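PDB 5X2H: CRISPR-associated endonuclease Cas9 from Campylobacter jejuni subsp. jejuni serotype O:2, which is an RNA-guided endonuclease that, in its full-length form, cuts both strands of invading DNA with RuvC-like and HNH nuclease domains. Local coordinates for residues E231-S234 with V235-K239; A65-K68 with A69-H73. All coordinates share one frame; numbering follows the deposited sequence.

Overall arrangement
Both contacts are local and partly buried where the protein meets the guide RNA; interaction 2 joins successive turns of one helix, whereas interaction 1 joins the last turn of a helix to the loop that follows. Interaction 1 closes helix 226-236; interaction 2 lies within the long helix 51-82. Their centres are about 11 Å apart, and the two helices pack directly: Val235 CG2 lies 3.6 Å from His73 CE1, and the Val235 carbonyl rests on the aliphatic part of Arg70. In 231-239 the side chains meet protein for the most part, and Lys239 is the residue that runs up to the RNA. In 65-73, by contrast, basic and polar side chains fan out to several nucleotides. U16 of chain B is touched from both, by Lys239 and Arg66.

Interaction 1: E231-S234 with V235-K239; sequences EVLS and VAFYK. With nucleotides of chain B.
Val235 N donates to Glu231 O at 2.9 Å and Ala236 N to Val232 O at 3.0 Å, two regular bonds with N-H...O angles close to 160°. The next one is looser: Phe237 N lies 3.3 Å from Leu233 O, and the angle at hydrogen falls to 139° as the backbone leaves helical geometry at Phe237. That same Leu233 oxygen sits in the plane of the Phe237 ring, at its edge, 3.4 Å from CD2. Alongside, Leu233 CD2 approaches Phe237 CE2 at 4.4 Å, a light apolar touch. The Ser234 hydroxyl is turned back over the helix (chi1 62°) and hydrogen-bonds to Glu230 O; Glu231 O, 3.1 Å from Ser234 OG, is a second candidate for the same proton. At the helix end the carbonyl of Ala236, and just past it that of Tyr238, both accept hydrogen bonds from Arg135 NH1. The extended Lys239 chain then runs along the RNA, its CE 3.2 Å from O2' of U16 of chain B. The weakening i to i+4 bonds and the departure from helical angles at Phe237 are typical of a helix C-terminus, here that of helix 226-236, which also packs against helices 51-82, 121-133 and 203-219.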
# COMPACT_ATOMS: atom_id res chain seq x y z
N GLU A 231 32.49 16.32 10.81
CA GLU A 231 31.87 15.83 9.58
C GLU A 231 31.56 14.34 9.66
O GLU A 231 30.48 13.90 9.25
CB GLU A 231 32.77 16.13 8.38
CG GLU A 231 32.66 17.55 7.86
CD GLU A 231 32.97 17.64 6.38
OE1 GLU A 231 34.15 17.91 6.03
OE2 GLU A 231 32.05 17.44 5.57
N VAL A 232 32.49 13.55 10.20
CA VAL A 232 32.28 12.11 10.29
C VAL A 232 31.08 11.79 11.17
O VAL A 232 30.23 10.97 10.81
CB VAL A 232 33.56 11.42 10.81
CG1 VAL A 232 33.26 10.00 11.25
CG2 VAL A 232 34.64 11.43 9.74
N LEU A 233 30.97 12.46 12.32
CA LEU A 233 29.86 12.19 13.23
C LEU A 233 28.53 12.60 12.62
O LEU A 233 27.55 11.85 12.69
CB LEU A 233 30.09 12.90 14.56
CG LEU A 233 31.22 12.35 15.42
CD1 LEU A 233 31.40 13.21 16.67
CD2 LEU A 233 30.96 10.90 15.80
N SER A 234 28.46 13.79 12.01
CA SER A 234 27.20 14.25 11.45
C SER A 234 26.77 13.41 10.25
O SER A 234 25.58 13.11 10.09
CB SER A 234 27.30 15.72 11.06
OG SER A 234 28.28 15.91 10.05
N VAL A 235 27.72 13.01 9.41
CA VAL A 235 27.38 12.23 8.22
C VAL A 235 26.97 10.81 8.60
O VAL A 235 26.00 10.27 8.06
CB VAL A 235 28.55 12.23 7.22
CG1 VAL A 235 28.35 11.17 6.15
CG2 VAL A 235 28.70 13.60 6.57
N ALA A 236 27.68 10.20 9.54
CA ALA A 236 27.41 8.80 9.89
C ALA A 236 26.05 8.64 10.57
O ALA A 236 25.42 7.59 10.43
CB ALA A 236 28.51 8.25 10.78
N PHE A 237 25.59 9.66 11.30
CA PHE A 237 24.40 9.53 12.12
C PHE A 237 23.27 10.44 11.68
O PHE A 237 22.30 10.63 12.42
CB PHE A 237 24.75 9.77 13.59
CG PHE A 237 25.65 8.72 14.17
CD1 PHE A 237 25.12 7.54 14.67
CD2 PHE A 237 27.02 8.89 14.19
CE1 PHE A 237 25.94 6.56 15.19
CE2 PHE A 237 27.84 7.92 14.72
CZ PHE A 237 27.30 6.75 15.22
N TYR A 238 23.37 11.01 10.48
CA TYR A 238 22.29 11.84 9.96
C TYR A 238 21.05 10.99 9.69
O TYR A 238 21.15 9.85 9.23
CB TYR A 238 22.73 12.55 8.68
CG TYR A 238 21.63 13.36 8.03
CD1 TYR A 238 21.27 14.61 8.54
CD2 TYR A 238 20.95 12.89 6.91
CE1 TYR A 238 20.27 15.35 7.95
CE2 TYR A 238 19.95 13.63 6.32
CZ TYR A 238 19.61 14.86 6.84
OH TYR A 238 18.61 15.59 6.25
N LYS A 239 19.88 11.55 10.00
CA LYS A 239 18.61 10.88 9.77
C LYS A 239 17.60 11.91 9.29
O LYS A 239 17.37 12.91 9.98
CB LYS A 239 18.11 10.18 11.04
CG LYS A 239 16.83 9.37 10.81
CD LYS A 239 16.25 8.86 12.12
CE LYS A 239 15.30 7.69 11.86
NZ LYS A 239 14.25 7.56 12.90
P U B 17 16.11 8.18 6.36
OP1 U B 17 17.25 9.12 6.16
OP2 U B 17 15.77 7.21 5.29
O5' U B 17 16.39 7.38 7.70
C5' U B 17 16.75 6.01 7.69
C4' U B 17 16.53 5.40 9.04
O4' U B 17 15.11 5.18 9.26
C3' U B 17 17.13 4.02 9.26
O3' U B 17 18.52 4.05 9.54
C2' U B 17 16.29 3.48 10.40
O2' U B 17 16.66 4.08 11.63
C1' U B 17 14.91 4.00 10.01
N1 U B 17 14.19 3.02 9.16
C2 U B 17 13.68 1.91 9.80
O2 U B 17 13.80 1.72 11.00
N3 U B 17 13.02 1.02 8.98
C4 U B 17 12.83 1.13 7.61
O4 U B 17 12.22 0.25 7.01
C5 U B 17 13.40 2.31 7.03
C6 U B 17 14.04 3.19 7.81
P U B 16 11.34 8.78 2.99
OP1 U B 16 12.22 9.78 2.35
OP2 U B 16 11.26 7.40 2.43
O5' U B 16 11.77 8.63 4.51
C5' U B 16 12.00 9.78 5.31
C4' U B 16 12.39 9.41 6.72
O4' U B 16 11.29 8.72 7.38
C3' U B 16 13.55 8.44 6.88
O3' U B 16 14.81 9.06 6.70
C2' U B 16 13.33 7.88 8.27
O2' U B 16 13.75 8.81 9.26
C1' U B 16 11.80 7.80 8.32
N1 U B 16 11.29 6.44 8.01
C2 U B 16 11.33 5.50 9.03
O2 U B 16 11.76 5.74 10.14
N3 U B 16 10.85 4.26 8.70
C4 U B 16 10.34 3.86 7.48
O4 U B 16 9.94 2.70 7.34
C5 U B 16 10.34 4.88 6.48
C6 U B 16 10.80 6.11 6.77

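Interaction 2: A65-K68 with A69-H73; sequences ARRK and ARLNH. With nucleotides of chain B.
Arg67 and Arg70 both carry CG trans to the backbone nitrogen and both bend at chi3 (67° and 62°), but on successive turns the same shape serves different ends. The Arg70 chain folds back along the helix, bringing one face of its guanidinium over Arg67 CA, with NH1 3.6 Å from that atom. Arg67 crosses it at about a right angle and heads for the RNA; the two guanidinium planes stand 72° apart. Arg67 NH2 meets O4 of U48 of chain B at 2.9 Å in a nearly straight bond within the guanidinium plane, a contact to the base itself. Leu71 lies beside the stem of Arg67 and points the same way, CD1 4.2 Å from Arg67 CG. Such a run of basic side chains on one long helix, here 51-82, is the arginine-rich bridge helix of Cas9, which lies against the guide RNA. Arg66 stretches out from CG to NE and presents its edge to U16 of chain B: NH2 bonds OP1 at 2.7 Å, while NH1 reaches the same oxygen more weakly at 3.2 Å, and a further RNA phosphate forms a salt bridge with this guanidinium. Lys68 NZ grips OP2 of U48 of chain B at 2.8 Å, so Arg67 and Lys68 hold the base and the phosphate of one nucleotide. The backbone that carries these side chains is regular helix, Ala69 to Asn72 donating to the carbonyls of Ala65 to Lys68. One turn on, the amide of Asn72 is held at both ends: OD1 receives a hydrogen bond from Gln90, and ND2 donates to OP2 of A63 of chain B at 3.3 Å. The sugar of that nucleotide lies over one face of the His73 ring, O4' 3.3 Å from His73 CG.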
# COMPACT_ATOMS: atom_id res chain seq x y z
N ALA A 65 20.02 2.63 -0.63
CA ALA A 65 20.65 3.67 -1.43
C ALA A 65 21.21 4.79 -0.56
O ALA A 65 22.27 5.35 -0.87
CB ALA A 65 19.66 4.23 -2.45
N ARG A 66 20.52 5.11 0.53
CA ARG A 66 21.02 6.16 1.42
C ARG A 66 22.18 5.68 2.27
O ARG A 66 23.11 6.46 2.54
CB ARG A 66 19.88 6.68 2.31
CG ARG A 66 18.88 7.54 1.55
CD ARG A 66 17.60 7.78 2.33
NE ARG A 66 16.66 8.55 1.54
CZ ARG A 66 15.36 8.65 1.80
NH1 ARG A 66 14.84 8.03 2.85
NH2 ARG A 66 14.58 9.38 1.01
N ARG A 67 22.17 4.41 2.70
CA ARG A 67 23.34 3.85 3.36
C ARG A 67 24.56 3.91 2.45
O ARG A 67 25.63 4.35 2.87
CB ARG A 67 23.07 2.41 3.80
CG ARG A 67 24.19 1.79 4.62
CD ARG A 67 23.95 0.30 4.87
NE ARG A 67 24.03 -0.46 3.63
CZ ARG A 67 23.69 -1.75 3.52
NH1 ARG A 67 23.24 -2.41 4.57
NH2 ARG A 67 23.80 -2.36 2.35
N LYS A 68 24.40 3.49 1.19
CA LYS A 68 25.52 3.49 0.25
C LYS A 68 26.13 4.88 0.11
O LYS A 68 27.36 5.04 0.22
CB LYS A 68 25.05 2.97 -1.11
CG LYS A 68 26.15 2.94 -2.16
CD LYS A 68 25.61 2.49 -3.51
CE LYS A 68 24.91 1.14 -3.39
NZ LYS A 68 24.47 0.62 -4.72
N ALA A 69 25.30 5.89 -0.16
CA ALA A 69 25.83 7.24 -0.31
C ALA A 69 26.41 7.76 0.99
O ALA A 69 27.38 8.52 0.98
CB ALA A 69 24.72 8.18 -0.81
N ARG A 70 25.84 7.34 2.12
CA ARG A 70 26.39 7.73 3.42
C ARG A 70 27.77 7.11 3.63
O ARG A 70 28.67 7.77 4.17
CB ARG A 70 25.41 7.30 4.52
CG ARG A 70 25.71 7.86 5.90
CD ARG A 70 24.50 7.77 6.81
NE ARG A 70 24.08 6.39 7.04
CZ ARG A 70 22.94 5.87 6.58
NH1 ARG A 70 22.64 4.61 6.84
NH2 ARG A 70 22.10 6.62 5.88
N LEU A 71 27.95 5.86 3.21
CA LEU A 71 29.27 5.23 3.31
C LEU A 71 30.24 5.83 2.30
O LEU A 71 31.42 6.01 2.61
CB LEU A 71 29.14 3.72 3.11
CG LEU A 71 28.44 2.97 4.25
CD1 LEU A 71 28.29 1.48 3.93
CD2 LEU A 71 29.20 3.16 5.55
N ASN A 72 29.77 6.12 1.08
CA ASN A 72 30.62 6.78 0.10
C ASN A 72 31.10 8.14 0.61
O ASN A 72 32.26 8.51 0.41
CB ASN A 72 29.88 6.95 -1.22
CG ASN A 72 29.82 5.66 -2.03
OD1 ASN A 72 30.32 4.62 -1.61
ND2 ASN A 72 29.20 5.73 -3.21
N HIS A 73 30.22 8.88 1.28
CA HIS A 73 30.60 10.18 1.82
C HIS A 73 31.71 10.04 2.84
O HIS A 73 32.67 10.82 2.84
CB HIS A 73 29.38 10.87 2.43
CG HIS A 73 29.57 12.33 2.69
ND1 HIS A 73 28.51 13.19 2.90
CD2 HIS A 73 30.69 13.08 2.78
CE1 HIS A 73 28.98 14.41 3.11
NE2 HIS A 73 30.29 14.37 3.04
P A B 63 29.54 9.98 -4.16
OP1 A B 63 30.88 9.90 -4.77
OP2 A B 63 28.65 8.78 -4.20
O5' A B 63 29.69 10.41 -2.63
C5' A B 63 28.54 10.56 -1.80
C4' A B 63 28.49 11.91 -1.13
O4' A B 63 29.80 12.22 -0.59
C3' A B 63 28.17 13.10 -2.04
O3' A B 63 26.79 13.35 -2.24
C2' A B 63 28.86 14.26 -1.33
O2' A B 63 28.06 14.76 -0.27
C1' A B 63 30.09 13.59 -0.73
N9 A B 63 31.28 13.74 -1.59
C8 A B 63 31.40 13.45 -2.93
N7 A B 63 32.60 13.69 -3.41
C5 A B 63 33.31 14.15 -2.32
C6 A B 63 34.64 14.56 -2.17
N6 A B 63 35.51 14.57 -3.18
N1 A B 63 35.04 14.97 -0.95
C2 A B 63 34.16 14.95 0.06
N3 A B 63 32.88 14.58 0.04
C4 A B 63 32.51 14.18 -1.19
P U B 48 22.80 -2.57 -5.15
OP1 U B 48 22.29 -1.84 -6.34
OP2 U B 48 23.32 -1.81 -3.98
O5' U B 48 21.66 -3.54 -4.61
C5' U B 48 21.03 -4.47 -5.47
C4' U B 48 20.24 -5.50 -4.70
O4' U B 48 21.12 -6.29 -3.85
C3' U B 48 19.19 -4.96 -3.73
O3' U B 48 18.00 -4.57 -4.39
C2' U B 48 19.00 -6.13 -2.77
O2' U B 48 18.15 -7.11 -3.34
C1' U B 48 20.42 -6.71 -2.70
N1 U B 48 21.14 -6.24 -1.49
C2 U B 48 21.02 -7.02 -0.36
O2 U B 48 20.36 -8.05 -0.34
N3 U B 48 21.71 -6.57 0.74
C4 U B 48 22.47 -5.42 0.81
O4 U B 48 23.03 -5.12 1.87
C5 U B 48 22.55 -4.67 -0.40
C6 U B 48 21.89 -5.09 -1.49
P U B 16 11.34 8.78 2.99
OP1 U B 16 12.22 9.78 2.35
OP2 U B 16 11.26 7.40 2.43
O5' U B 16 11.77 8.63 4.51
C5' U B 16 12.00 9.78 5.31
C4' U B 16 12.39 9.41 6.72
O4' U B 16 11.29 8.72 7.38
C3' U B 16 13.55 8.44 6.88
O3' U B 16 14.81 9.06 6.70
C2' U B 16 13.33 7.88 8.27
O2' U B 16 13.75 8.81 9.26
C1' U B 16 11.80 7.80 8.32
N1 U B 16 11.29 6.44 8.01
C2 U B 16 11.33 5.50 9.03
O2 U B 16 11.76 5.74 10.14
N3 U B 16 10.85 4.26 8.70
C4 U B 16 10.34 3.86 7.48
O4 U B 16 9.94 2.70 7.34
C5 U B 16 10.34 4.88 6.48
C6 U B 16 10.80 6.11 6.77